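Local coordinates for protein N-acetylmuramoyl-L-alanine amidase (Clostridium intestinale URNW, PDB 6SRT) that binds zinc and probably cleaves the amide bond between N-acetylmuramic acid and L-alanine in bacterial peptidoglycan, as an endolysin of the amidase 2 family, at residues 44-49 / 157-162; 75-78 / 82-85; 94-99 / 145-150; 100-105 / 138-143; 124-129 / 163-168. All blocks are in the same frame, centred on the assembly; numbering follows the deposited sequence.

Interaction 1: 44-49 / 157-162; sequences IVYHHT and FPFEEI. With ZN (zinc ion), chain B.
Apolar packing of one tyrosine into a three-residue pocket joins strand 43-48, inside the mixed sheet of this amidase 2 (PGRP-like) fold, to the start of the C-terminal helix 159-165. Tyr46 is the strand residue that carries the contact. Its CB lies 3.6 Å from CE2 of Phe157, and the two rings, with centroids 5.6 Å apart and planes at 36°, meet obliquely. Phe159 arrives beside them: its CG stands anti to the backbone N (chi1 -175°), which carries the ring back toward the strand until the CD1 edge is 4.1 Å from CD2 of Tyr46. From the next turn Ile162 runs alongside the phenol in the opposite sense, its CG2 3.8 Å from OH of Tyr46. Pro158, at the N-cap position, is also the centre of an inverse gamma turn, and its carbonyl O takes the N-H of Ile162 in the first helical bond. The phenol OH is satisfied by Ser129 of helix 119-136. Strand alternation sends the neighbouring His47 away from the helix to the metal side, where His144 and Cys152 complete the protein ligands of the zinc ion. His47 ND1 sits 2.1 Å from the zinc ion.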
# COMPACT_ATOMS: atom_id res chain seq x y z
N ILE A 44 -0.44 -8.89 -1.91
CA ILE A 44 -0.52 -7.56 -1.32
C ILE A 44 0.67 -7.41 -0.37
O ILE A 44 0.93 -8.31 0.42
CB ILE A 44 -1.84 -7.36 -0.56
CG1 ILE A 44 -3.02 -7.39 -1.49
CG2 ILE A 44 -1.81 -6.12 0.30
CD1 ILE A 44 -4.31 -7.59 -0.80
N VAL A 45 1.38 -6.31 -0.52
CA VAL A 45 2.56 -5.97 0.31
C VAL A 45 2.27 -4.70 1.12
O VAL A 45 1.88 -3.66 0.54
CB VAL A 45 3.84 -5.79 -0.52
CG1 VAL A 45 5.01 -5.42 0.37
CG2 VAL A 45 4.17 -7.03 -1.32
N TYR A 46 2.47 -4.81 2.44
CA TYR A 46 2.24 -3.69 3.36
C TYR A 46 3.54 -2.95 3.67
O TYR A 46 4.59 -3.54 3.91
CB TYR A 46 1.64 -4.18 4.69
CG TYR A 46 0.30 -4.87 4.53
CD1 TYR A 46 -0.82 -4.12 4.34
CD2 TYR A 46 0.15 -6.23 4.56
CE1 TYR A 46 -2.08 -4.68 4.13
CE2 TYR A 46 -1.07 -6.81 4.43
CZ TYR A 46 -2.19 -6.05 4.17
OH TYR A 46 -3.36 -6.74 3.95
N HIS A 47 3.40 -1.61 3.68
CA HIS A 47 4.49 -0.65 3.90
C HIS A 47 4.13 0.36 4.98
O HIS A 47 2.96 0.62 5.20
CB HIS A 47 4.76 0.11 2.63
CG HIS A 47 5.19 -0.73 1.47
ND1 HIS A 47 6.52 -1.00 1.26
CD2 HIS A 47 4.48 -1.30 0.48
CE1 HIS A 47 6.62 -1.72 0.15
NE2 HIS A 47 5.39 -1.96 -0.32
N HIS A 48 5.16 0.96 5.55
CA HIS A 48 5.01 2.22 6.31
C HIS A 48 5.81 3.28 5.60
O HIS A 48 6.67 2.99 4.78
CB HIS A 48 5.36 2.07 7.79
CG HIS A 48 6.77 1.87 8.18
ND1 HIS A 48 7.16 2.00 9.53
CD2 HIS A 48 7.87 1.61 7.44
CE1 HIS A 48 8.44 1.78 9.59
NE2 HIS A 48 8.92 1.56 8.33
N THR A 49 5.50 4.53 5.91
CA THR A 49 6.15 5.65 5.27
C THR A 49 7.37 6.17 6.00
O THR A 49 8.14 6.94 5.41
CB THR A 49 5.18 6.81 5.09
OG1 THR A 49 4.66 7.22 6.37
CG2 THR A 49 4.02 6.47 4.19
N PHE A 157 3.80 -3.04 13.30
CA PHE A 157 2.72 -3.14 12.27
C PHE A 157 1.93 -4.42 12.56
O PHE A 157 2.55 -5.46 12.81
CB PHE A 157 3.36 -3.17 10.88
CG PHE A 157 2.30 -3.06 9.83
CD1 PHE A 157 1.80 -1.84 9.46
CD2 PHE A 157 1.84 -4.19 9.15
CE1 PHE A 157 0.80 -1.75 8.49
CE2 PHE A 157 0.84 -4.08 8.22
CZ PHE A 157 0.33 -2.86 7.86
N PRO A 158 0.59 -4.34 12.63
CA PRO A 158 -0.21 -5.43 13.19
C PRO A 158 -0.55 -6.52 12.18
O PRO A 158 -1.70 -6.82 11.86
CB PRO A 158 -1.40 -4.67 13.73
CG PRO A 158 -1.63 -3.65 12.68
CD PRO A 158 -0.24 -3.13 12.34
N PHE A 159 0.51 -7.05 11.58
CA PHE A 159 0.37 -8.02 10.47
C PHE A 159 -0.41 -9.28 10.83
O PHE A 159 -1.27 -9.70 10.08
CB PHE A 159 1.74 -8.39 9.90
CG PHE A 159 1.78 -9.27 8.68
CD1 PHE A 159 1.20 -8.90 7.49
CD2 PHE A 159 2.46 -10.45 8.72
CE1 PHE A 159 1.27 -9.74 6.39
CE2 PHE A 159 2.55 -11.28 7.64
CZ PHE A 159 1.97 -10.92 6.45
N GLU A 160 -0.06 -9.87 11.97
CA GLU A 160 -0.77 -11.11 12.39
C GLU A 160 -2.23 -10.77 12.67
O GLU A 160 -3.11 -11.60 12.32
CB GLU A 160 -0.04 -11.75 13.56
CG GLU A 160 1.30 -12.36 13.13
CD GLU A 160 1.22 -13.45 12.06
OE1 GLU A 160 0.21 -14.20 12.03
OE2 GLU A 160 2.16 -13.56 11.27
N GLU A 161 -2.53 -9.63 13.27
CA GLU A 161 -3.94 -9.27 13.51
C GLU A 161 -4.68 -9.03 12.20
O GLU A 161 -5.84 -9.44 12.08
CB GLU A 161 -4.02 -8.01 14.36
CG GLU A 161 -5.44 -7.57 14.74
CD GLU A 161 -5.54 -6.30 15.59
OE1 GLU A 161 -4.46 -5.75 15.91
OE2 GLU A 161 -6.68 -5.85 15.80
N ILE A 162 -4.04 -8.40 11.21
CA ILE A 162 -4.68 -8.18 9.88
C ILE A 162 -4.99 -9.55 9.31
O ILE A 162 -6.10 -9.76 8.81
CB ILE A 162 -3.71 -7.32 9.05
CG1 ILE A 162 -3.74 -5.88 9.50
CG2 ILE A 162 -4.10 -7.42 7.57
CD1 ILE A 162 -2.67 -5.04 8.94
ZN ZN B . 8.17 -0.61 2.43

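Interaction 2: 75-78 / 82-85; sequences FYIR and TIYR
Arg78 lays its aliphatic chain obliquely against the CE2 corner of the Tyr84 ring, with CG and CD of Arg78 both 3.6 Å from CE2 of Tyr84. The chain then bends at chi3, NE forms a salt bridge with Glu109, and a water accepts from NH1 of Arg78 and also hydrogen-bonds OH of Tyr84, linking the two polar ends. Thr82 CG2 rests over one face of the same ring, offset toward its rim, so the tyrosine fills the hollow between a methyl and a bent arginine. These residues lie at the turn end of a beta hairpin formed by strands 75-77 and 83-85, whose short axes run at 155° with a closest approach of 4.6 Å. Tyr76 and Tyr84 form its hydrogen-bonded pair: Tyr84 N to Tyr76 O is 2.8 Å and nearly straight at 174°, and Tyr76 N returns to Tyr84 O at 2.9 Å. Arg78 N adds a bond to Thr82 O. On the face bearing Phe75, Ile77, Ile83 and Arg85, Ile83 pushes its CG2 methyl against CD1 of Phe75 at 3.9 Å, while its CG1 runs beside CG1 of Ile77, both pointing the same way. Leu125 and Leu128 of helix 119-136 pack on this face. Arg85, held by Glu26 and Glu89, lies alongside the phenylalanine, its NH1 3.5 Å from CE1 of Phe75 with the guanidinium and ring planes 56° apart.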
# COMPACT_ATOMS: atom_id res chain seq x y z
N PHE A 75 -1.99 2.40 -2.92
CA PHE A 75 -2.87 3.05 -1.93
C PHE A 75 -1.97 3.55 -0.79
O PHE A 75 -1.00 2.91 -0.39
CB PHE A 75 -3.88 2.05 -1.35
CG PHE A 75 -4.77 1.48 -2.42
CD1 PHE A 75 -5.88 2.16 -2.87
CD2 PHE A 75 -4.43 0.23 -3.01
CE1 PHE A 75 -6.67 1.63 -3.88
CE2 PHE A 75 -5.18 -0.28 -4.04
CZ PHE A 75 -6.30 0.42 -4.46
N TYR A 76 -2.44 4.65 -0.20
CA TYR A 76 -1.79 5.31 0.97
C TYR A 76 -2.88 5.65 1.98
O TYR A 76 -3.82 6.38 1.63
CB TYR A 76 -1.05 6.56 0.47
CG TYR A 76 -0.52 7.44 1.57
CD1 TYR A 76 0.17 6.91 2.65
CD2 TYR A 76 -0.64 8.82 1.52
CE1 TYR A 76 0.65 7.73 3.67
CE2 TYR A 76 -0.14 9.66 2.49
CZ TYR A 76 0.56 9.12 3.54
OH TYR A 76 1.08 9.88 4.55
N ILE A 77 -2.73 5.13 3.17
CA ILE A 77 -3.73 5.25 4.24
C ILE A 77 -3.17 6.20 5.27
O ILE A 77 -2.20 5.84 6.02
CB ILE A 77 -4.13 3.90 4.83
CG1 ILE A 77 -4.53 2.92 3.72
CG2 ILE A 77 -5.23 4.13 5.83
CD1 ILE A 77 -4.92 1.59 4.22
N ARG A 78 -3.75 7.36 5.44
CA ARG A 78 -3.32 8.37 6.44
C ARG A 78 -3.87 8.02 7.81
O ARG A 78 -4.73 7.12 7.98
CB ARG A 78 -3.67 9.76 5.93
CG ARG A 78 -2.81 10.15 4.74
CD ARG A 78 -2.68 11.65 4.58
NE ARG A 78 -1.89 12.19 5.65
CZ ARG A 78 -1.45 13.44 5.74
NH1 ARG A 78 -1.89 14.35 4.90
NH2 ARG A 78 -0.72 13.79 6.77
N THR A 82 -8.11 7.88 5.99
CA THR A 82 -8.40 8.22 4.58
C THR A 82 -7.51 7.38 3.68
O THR A 82 -6.29 7.33 3.89
CB THR A 82 -8.18 9.71 4.30
OG1 THR A 82 -9.00 10.47 5.22
CG2 THR A 82 -8.59 10.02 2.87
N ILE A 83 -8.15 6.78 2.69
CA ILE A 83 -7.44 5.93 1.69
C ILE A 83 -7.28 6.79 0.45
O ILE A 83 -8.26 7.12 -0.21
CB ILE A 83 -8.16 4.63 1.38
CG1 ILE A 83 -8.47 3.79 2.61
CG2 ILE A 83 -7.35 3.89 0.33
CD1 ILE A 83 -9.51 2.75 2.32
N TYR A 84 -6.05 7.09 0.08
CA TYR A 84 -5.75 7.79 -1.16
C TYR A 84 -5.24 6.81 -2.19
O TYR A 84 -4.40 5.96 -1.94
CB TYR A 84 -4.65 8.82 -0.98
CG TYR A 84 -5.08 9.95 -0.09
CD1 TYR A 84 -5.84 10.99 -0.55
CD2 TYR A 84 -4.79 9.92 1.26
CE1 TYR A 84 -6.15 12.08 0.26
CE2 TYR A 84 -5.21 10.94 2.11
CZ TYR A 84 -5.90 12.04 1.63
OH TYR A 84 -6.27 13.07 2.46
N ARG A 85 -5.74 6.95 -3.41
CA ARG A 85 -5.18 6.24 -4.56
C ARG A 85 -3.78 6.79 -4.83
O ARG A 85 -3.59 8.00 -4.82
CB ARG A 85 -6.06 6.39 -5.79
CG ARG A 85 -5.67 5.30 -6.77
CD ARG A 85 -6.40 4.75 -7.79
NE ARG A 85 -7.76 4.57 -7.50
CZ ARG A 85 -8.33 3.40 -7.32
NH1 ARG A 85 -7.64 2.28 -7.20
NH2 ARG A 85 -9.64 3.36 -7.22
O HOH W 1 -3.68 14.41 2.65

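Interaction 3: 94-99 / 145-150; sequences SHAPGV and KDVRQT. With PO4 (phosphate ion), chain F.
Pro97 places its CB over the centre of one face of the Arg148 guanidinium, 4.0 Å from CZ of Arg148, and the two side chains cross at about a right angle. The proline carbonyl also reaches the arginine chain, with Pro97 O 3.2 Å from CD of Arg148. Bends at chi2 (-88°) and chi3 (-71°) fold the arginine back so that its edge is presented to a phosphate ion. NE of Arg148 donates to O2 of the phosphate at 2.8 Å, and NH1 of Arg148 to O3 at 2.9 Å. Two bonds from one edge fix the rotation of the guanidinium, and the phosphorus lies in its plane. Both segments are loops at the rim of the zinc site of this amidase fold, and His144, a zinc ligand, hydrogen-bonds the same phosphate, an ion probably taken from the crystallisation liquor. Behind the arginine, CG2 of Val147 meets the CB of Ala96 at 4.2 Å, and also CG2 of Val99. A water spans the two backbones, donating to Pro97 O and to Val147 O. Farther out, Asn100 OD1 accepts from the N-H groups of both His95 and Ala96, and the His95 ring hydrogen-bonds the zinc ligand His47 through ND1.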
# COMPACT_ATOMS: atom_id res chain seq x y z
N SER A 94 5.89 0.95 -7.82
CA SER A 94 7.29 1.07 -7.48
C SER A 94 7.43 1.03 -5.96
O SER A 94 7.67 2.08 -5.32
CB SER A 94 7.88 2.42 -7.99
OG SER A 94 7.74 2.54 -9.40
N HIS A 95 7.20 -0.12 -5.40
CA HIS A 95 7.20 -0.28 -3.93
C HIS A 95 8.00 -1.47 -3.46
O HIS A 95 8.45 -1.41 -2.29
CB HIS A 95 5.79 -0.25 -3.35
CG HIS A 95 4.97 -1.45 -3.76
ND1 HIS A 95 4.94 -2.63 -3.07
CD2 HIS A 95 4.25 -1.65 -4.90
CE1 HIS A 95 4.22 -3.50 -3.76
NE2 HIS A 95 3.78 -2.92 -4.87
N ALA A 96 8.23 -2.51 -4.25
CA ALA A 96 8.96 -3.72 -3.78
C ALA A 96 9.66 -4.33 -5.00
O ALA A 96 9.12 -5.22 -5.64
CB ALA A 96 8.06 -4.69 -3.10
N PRO A 97 10.84 -3.78 -5.39
CA PRO A 97 11.53 -4.30 -6.56
C PRO A 97 11.68 -5.84 -6.46
O PRO A 97 12.09 -6.39 -5.45
CB PRO A 97 12.87 -3.59 -6.57
CG PRO A 97 12.59 -2.30 -5.81
CD PRO A 97 11.59 -2.70 -4.75
N GLY A 98 11.33 -6.50 -7.54
CA GLY A 98 11.32 -7.94 -7.67
C GLY A 98 9.95 -8.53 -7.62
O GLY A 98 9.77 -9.58 -8.26
N VAL A 99 8.97 -7.84 -6.99
CA VAL A 99 7.58 -8.34 -7.04
C VAL A 99 6.61 -7.24 -7.50
O VAL A 99 5.40 -7.41 -7.39
CB VAL A 99 7.12 -8.92 -5.67
CG1 VAL A 99 7.95 -10.14 -5.31
CG2 VAL A 99 7.11 -7.87 -4.55
N LYS A 145 9.20 -6.38 4.48
CA LYS A 145 10.39 -7.11 5.00
C LYS A 145 10.34 -8.61 4.68
O LYS A 145 11.39 -9.26 4.80
CB LYS A 145 10.53 -6.92 6.50
CG LYS A 145 9.37 -7.46 7.33
CD LYS A 145 9.61 -7.54 8.76
CE LYS A 145 9.76 -6.23 9.42
NZ LYS A 145 9.78 -6.40 10.91
N ASP A 146 9.20 -9.15 4.23
CA ASP A 146 9.08 -10.57 3.84
C ASP A 146 9.61 -10.76 2.42
O ASP A 146 9.79 -11.92 2.02
CB ASP A 146 7.64 -11.09 3.97
CG ASP A 146 7.12 -11.09 5.39
OD1 ASP A 146 7.93 -11.43 6.29
OD2 ASP A 146 5.95 -10.78 5.56
N VAL A 147 9.72 -9.71 1.62
CA VAL A 147 10.13 -9.82 0.20
C VAL A 147 11.44 -9.14 -0.09
O VAL A 147 12.03 -9.40 -1.14
CB VAL A 147 9.01 -9.40 -0.77
CG1 VAL A 147 7.82 -10.30 -0.60
CG2 VAL A 147 8.58 -7.97 -0.61
N ARG A 148 11.88 -8.25 0.80
CA ARG A 148 13.11 -7.46 0.64
C ARG A 148 13.74 -7.24 2.03
O ARG A 148 13.07 -7.36 3.01
CB ARG A 148 12.91 -6.09 0.03
CG ARG A 148 12.21 -6.16 -1.28
CD ARG A 148 13.17 -6.34 -2.39
NE ARG A 148 13.90 -5.08 -2.53
CZ ARG A 148 14.84 -4.89 -3.39
NH1 ARG A 148 15.49 -3.77 -3.48
NH2 ARG A 148 15.16 -5.89 -4.17
N GLN A 149 15.03 -6.92 2.05
CA GLN A 149 15.74 -6.60 3.29
C GLN A 149 15.40 -5.15 3.68
O GLN A 149 15.87 -4.20 3.04
CB GLN A 149 17.24 -6.83 3.15
CG GLN A 149 17.99 -6.49 4.43
CD GLN A 149 19.49 -6.61 4.22
OE1 GLN A 149 19.99 -7.35 3.37
NE2 GLN A 149 20.22 -5.84 5.01
N THR A 150 14.58 -4.97 4.72
CA THR A 150 14.10 -3.67 5.19
C THR A 150 13.48 -3.91 6.55
O THR A 150 13.05 -5.02 6.88
CB THR A 150 13.10 -3.07 4.21
OG1 THR A 150 12.69 -1.81 4.76
CG2 THR A 150 11.90 -3.95 3.87
P PO4 F . 13.48 -1.65 -1.10
O1 PO4 F . 14.29 -1.75 0.18
O2 PO4 F . 12.74 -2.83 -1.26
O3 PO4 F . 14.36 -1.34 -2.26
O4 PO4 F . 12.50 -0.47 -0.99
O HOH W 2 11.78 -8.98 -4.12

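Interaction 4: 100-105 / 138-143; sequences NARAFG and ITDLKR
The backbones of 103-105 and 140-143 belong to strands of one sheet that are not neighbours: strand 43-48 runs between them, parallel to both, so the direct contacts are made by side chains reaching past it. The apolar bridge is made by Phe104 and Ile138. The CD1 methyl of Ile138 lies in the plane of the phenylalanine ring, at its edge, 3.7 Å from CD2 of Phe104 and nearly as close to CE2. An extended isoleucine chain, with CD1 anti to CA (chi2 172°), gives the methyl this reach. The polar bridge is looser and less certain, because Arg102 also has an alternate conformer. In the one given, Arg102 NH2 stands 4.3 Å from Asp140 OD2, an electrostatic approach well off the plane of the guanidinium. A water appears to mediate in this conformer, accepting from Arg102 NH2 at 2.7 Å and donating to Asp140 OD2 at 2.6 Å. The other carboxylate oxygen, OD1 of Asp140, takes NZ of Lys142 on its syn lone pair in a 2.7 Å salt bridge. That lysine would probably stabilise the ionised carboxylate, and the arginine may add to the effect. Asn42 receives NE of Arg102. Around the contact, Phe39 and His74 meet the Phe104 ring edge-to-face, Leu132 of helix 119-136 packs on it, and Met43 of the intervening strand touches both Arg102 and Asp140.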
# COMPACT_ATOMS: atom_id res chain seq x y z
N ASN A 100 7.12 -6.15 -8.08
CA ASN A 100 6.23 -5.07 -8.44
C ASN A 100 5.20 -5.47 -9.48
O ASN A 100 4.05 -5.05 -9.40
CB ASN A 100 7.02 -3.86 -8.94
CG ASN A 100 7.54 -2.95 -7.83
OD1 ASN A 100 6.79 -2.63 -6.92
ND2 ASN A 100 8.79 -2.51 -7.98
N ALA A 101 5.53 -6.36 -10.41
CA ALA A 101 4.57 -6.76 -11.45
C ALA A 101 3.48 -7.65 -10.91
O ALA A 101 2.51 -7.90 -11.63
CB ALA A 101 5.29 -7.41 -12.61
N ARG A 102 3.61 -8.15 -9.69
CA ARG A 102 2.66 -9.11 -9.09
C ARG A 102 2.08 -8.63 -7.75
O ARG A 102 1.31 -9.40 -7.16
CB ARG A 102 3.31 -10.49 -8.94
CG ARG A 102 4.38 -10.53 -7.87
CD ARG A 102 4.95 -11.92 -7.72
NE ARG A 102 4.12 -12.88 -7.04
CZ ARG A 102 4.55 -14.03 -6.54
NH1 ARG A 102 5.81 -14.36 -6.69
NH2 ARG A 102 3.72 -14.84 -5.91
N ALA A 103 2.41 -7.44 -7.28
CA ALA A 103 2.02 -7.03 -5.93
C ALA A 103 1.37 -5.67 -5.89
O ALA A 103 1.98 -4.69 -6.33
CB ALA A 103 3.22 -7.07 -5.02
N PHE A 104 0.22 -5.60 -5.26
CA PHE A 104 -0.27 -4.31 -4.74
C PHE A 104 0.56 -3.84 -3.58
O PHE A 104 1.02 -4.65 -2.75
CB PHE A 104 -1.71 -4.43 -4.26
CG PHE A 104 -2.72 -4.55 -5.37
CD1 PHE A 104 -2.96 -3.43 -6.18
CD2 PHE A 104 -3.45 -5.72 -5.54
CE1 PHE A 104 -3.87 -3.53 -7.23
CE2 PHE A 104 -4.38 -5.77 -6.58
CZ PHE A 104 -4.58 -4.70 -7.41
N GLY A 105 0.81 -2.56 -3.56
CA GLY A 105 1.53 -1.93 -2.43
C GLY A 105 0.62 -1.00 -1.68
O GLY A 105 0.04 -0.05 -2.25
N ILE A 138 -6.90 -12.73 -4.46
CA ILE A 138 -5.59 -12.73 -3.78
C ILE A 138 -5.77 -13.31 -2.39
O ILE A 138 -6.66 -12.88 -1.63
CB ILE A 138 -5.02 -11.29 -3.73
CG1 ILE A 138 -4.72 -10.81 -5.16
CG2 ILE A 138 -3.76 -11.27 -2.88
CD1 ILE A 138 -4.34 -9.34 -5.24
N THR A 139 -4.86 -14.25 -2.05
CA THR A 139 -4.75 -14.84 -0.70
C THR A 139 -3.38 -14.58 -0.03
O THR A 139 -3.25 -14.85 1.15
CB THR A 139 -5.06 -16.34 -0.79
OG1 THR A 139 -4.12 -16.91 -1.71
CG2 THR A 139 -6.49 -16.58 -1.20
N ASP A 140 -2.41 -14.07 -0.77
CA ASP A 140 -1.04 -13.92 -0.31
C ASP A 140 -0.78 -12.50 0.20
O ASP A 140 -0.74 -11.57 -0.62
CB ASP A 140 -0.09 -14.24 -1.44
CG ASP A 140 1.35 -14.32 -1.05
OD1 ASP A 140 1.66 -14.21 0.14
OD2 ASP A 140 2.19 -14.54 -1.95
N LEU A 141 -0.69 -12.36 1.50
CA LEU A 141 -0.40 -11.12 2.21
C LEU A 141 1.01 -11.16 2.72
O LEU A 141 1.41 -12.15 3.37
CB LEU A 141 -1.36 -10.86 3.38
CG LEU A 141 -2.84 -10.89 3.07
CD1 LEU A 141 -3.69 -10.47 4.25
CD2 LEU A 141 -3.27 -10.12 1.87
N LYS A 142 1.74 -10.08 2.48
CA LYS A 142 3.14 -10.01 2.89
C LYS A 142 3.52 -8.65 3.42
O LYS A 142 2.95 -7.63 3.02
CB LYS A 142 4.11 -10.33 1.74
CG LYS A 142 4.03 -11.75 1.19
CD LYS A 142 4.80 -12.68 2.11
CE LYS A 142 4.45 -14.18 2.15
NZ LYS A 142 4.29 -14.59 0.77
N ARG A 143 4.46 -8.60 4.33
CA ARG A 143 5.10 -7.36 4.74
C ARG A 143 6.22 -7.04 3.73
O ARG A 143 6.83 -7.98 3.16
CB ARG A 143 5.75 -7.54 6.10
CG ARG A 143 4.72 -7.85 7.18
CD ARG A 143 5.32 -8.22 8.48
NE ARG A 143 5.96 -9.48 8.30
CZ ARG A 143 6.59 -10.14 9.28
NH1 ARG A 143 6.55 -9.69 10.52
NH2 ARG A 143 7.27 -11.23 8.96
O HOH W 3 1.49 -14.70 -4.44

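Interaction 5: 124-129 / 163-168; sequences SLIALS and KAKLNV
The carbonyl oxygen of Leu125 is gripped twice by Ser129, one helical turn on: Ser129 OG donates to Leu125 O at 2.7 Å, and Ser129 N to the same oxygen at 3.0 Å. The two donors come from opposite faces of the carbonyl plane, the hydroxyl tilted 25° out of it. Setting OG beside the backbone N (chi1 -60°) turns the hydroxyl back along the helix to make this bond; OG has a further partner in Tyr46. Ser129 CB lies 3.7 Å from CD1 of Leu166. This leucine wedges between Ser129 and Ile126. It splits its two methyls between neighbouring parts of helix 119-136: CD1 goes to the serine, and CD2 of Leu166 rests 4.0 Å from CG2 of Ile126 and close to that residue's carbonyl O. The contact thus packs the end of the C-terminal helix 159-165 against the flank of the long helix on one side of the sheet. That end is closed by a Schellman motif, in which Asn167 takes a positive phi (62°) while Val168 N bonds Lys163 O and Asn167 N bonds Ala164 O. On the outer side, Ile126 CD1 touches Lys165 CB at 3.9 Å. The extended lysine chain crosses the isoleucine at about a right angle, and its NZ continues to a salt bridge with Glu161.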
# COMPACT_ATOMS: atom_id res chain seq x y z
N SER A 124 -9.44 0.82 7.80
CA SER A 124 -9.19 1.02 6.37
C SER A 124 -8.32 -0.13 5.83
O SER A 124 -8.56 -0.62 4.68
CB SER A 124 -8.61 2.36 6.10
OG SER A 124 -9.59 3.32 6.37
N LEU A 125 -7.29 -0.57 6.55
CA LEU A 125 -6.43 -1.67 6.09
C LEU A 125 -7.29 -2.90 5.85
O LEU A 125 -7.10 -3.62 4.83
CB LEU A 125 -5.32 -1.98 7.11
CG LEU A 125 -4.14 -1.00 7.04
CD1 LEU A 125 -3.38 -1.00 8.32
CD2 LEU A 125 -3.23 -1.35 5.84
N ILE A 126 -8.19 -3.25 6.74
CA ILE A 126 -9.01 -4.45 6.58
C ILE A 126 -9.95 -4.26 5.39
O ILE A 126 -10.08 -5.20 4.57
CB ILE A 126 -9.77 -4.77 7.87
CG1 ILE A 126 -8.84 -5.04 9.03
CG2 ILE A 126 -10.73 -5.93 7.69
CD1 ILE A 126 -7.84 -6.10 8.80
N ALA A 127 -10.64 -3.14 5.33
CA ALA A 127 -11.64 -2.96 4.28
C ALA A 127 -10.96 -2.95 2.91
O ALA A 127 -11.47 -3.59 1.95
CB ALA A 127 -12.41 -1.71 4.49
N LEU A 128 -9.86 -2.26 2.77
CA LEU A 128 -9.19 -2.17 1.48
C LEU A 128 -8.58 -3.53 1.12
O LEU A 128 -8.67 -3.95 -0.07
CB LEU A 128 -8.05 -1.15 1.59
CG LEU A 128 -7.19 -0.99 0.33
CD1 LEU A 128 -7.97 -0.49 -0.85
CD2 LEU A 128 -6.01 -0.05 0.62
N SER A 129 -7.97 -4.21 2.07
CA SER A 129 -7.39 -5.53 1.74
C SER A 129 -8.49 -6.51 1.29
O SER A 129 -8.27 -7.20 0.29
CB SER A 129 -6.63 -6.08 2.92
OG SER A 129 -5.56 -5.23 3.33
N LYS A 163 -4.02 -10.45 9.32
CA LYS A 163 -4.25 -11.79 8.70
C LYS A 163 -5.40 -12.48 9.43
O LYS A 163 -6.25 -13.13 8.79
CB LYS A 163 -3.01 -12.67 8.73
CG LYS A 163 -1.89 -12.25 7.79
CD LYS A 163 -0.64 -13.13 7.85
CE LYS A 163 -0.88 -14.56 7.53
NZ LYS A 163 0.41 -15.26 7.37
N ALA A 164 -5.46 -12.38 10.75
CA ALA A 164 -6.51 -13.03 11.54
C ALA A 164 -7.89 -12.47 11.18
O ALA A 164 -8.83 -13.28 10.93
CB ALA A 164 -6.23 -12.92 13.01
N LYS A 165 -8.04 -11.14 11.09
CA LYS A 165 -9.31 -10.54 10.73
C LYS A 165 -9.73 -10.92 9.32
O LYS A 165 -10.93 -11.02 9.08
CB LYS A 165 -9.23 -9.04 10.89
CG LYS A 165 -9.20 -8.62 12.35
CD LYS A 165 -9.07 -7.16 12.64
CE LYS A 165 -9.57 -6.85 14.04
NZ LYS A 165 -9.35 -5.43 14.41
N LEU A 166 -8.78 -11.08 8.43
CA LEU A 166 -9.08 -11.46 7.03
C LEU A 166 -9.17 -12.96 6.83
O LEU A 166 -9.41 -13.40 5.70
CB LEU A 166 -8.01 -10.84 6.15
CG LEU A 166 -8.02 -9.34 6.07
CD1 LEU A 166 -6.75 -8.78 5.44
CD2 LEU A 166 -9.23 -8.81 5.29
N ASN A 167 -8.96 -13.75 7.87
CA ASN A 167 -9.05 -15.22 7.79
C ASN A 167 -8.01 -15.75 6.81
O ASN A 167 -8.34 -16.65 6.00
CB ASN A 167 -10.46 -15.70 7.44
CG ASN A 167 -10.62 -17.20 7.59
OD1 ASN A 167 -9.98 -17.82 8.46
ND2 ASN A 167 -11.46 -17.78 6.78
N VAL A 168 -6.78 -15.27 6.92
CA VAL A 168 -5.65 -15.77 6.10
C VAL A 168 -4.67 -16.46 7.03
O VAL A 168 -4.29 -15.86 8.02
CB VAL A 168 -4.91 -14.53 5.54
CG1 VAL A 168 -3.57 -14.89 4.98
CG2 VAL A 168 -5.74 -13.91 4.52

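How the interactions relate
Interactions 1 and 5 share helix 159-165, their centres 10 Å apart, and meet where Tyr46 OH lies 2.7 Å from Ser129 OG. Interaction 4 adjoins interaction 1 through the sheet, with Val45 N 2.8 Å from Phe104 O and Ile44 O 2.8 Å from Lys142 N. The hairpin of interaction 2 extends that sheet past strand 103-108, and its Phe75 CB packs 3.6 Å from Leu128 CD2 of interaction 5. Interaction 3 lies toward the zinc: His95 ND1 is 2.9 Å from NE2 of His47, and His95 NE2 is 2.9 Å from Ala103 O, linking the zinc ligand to interaction 4. Interactions 3 and 5 stand apart, centres about 20 Å from each other.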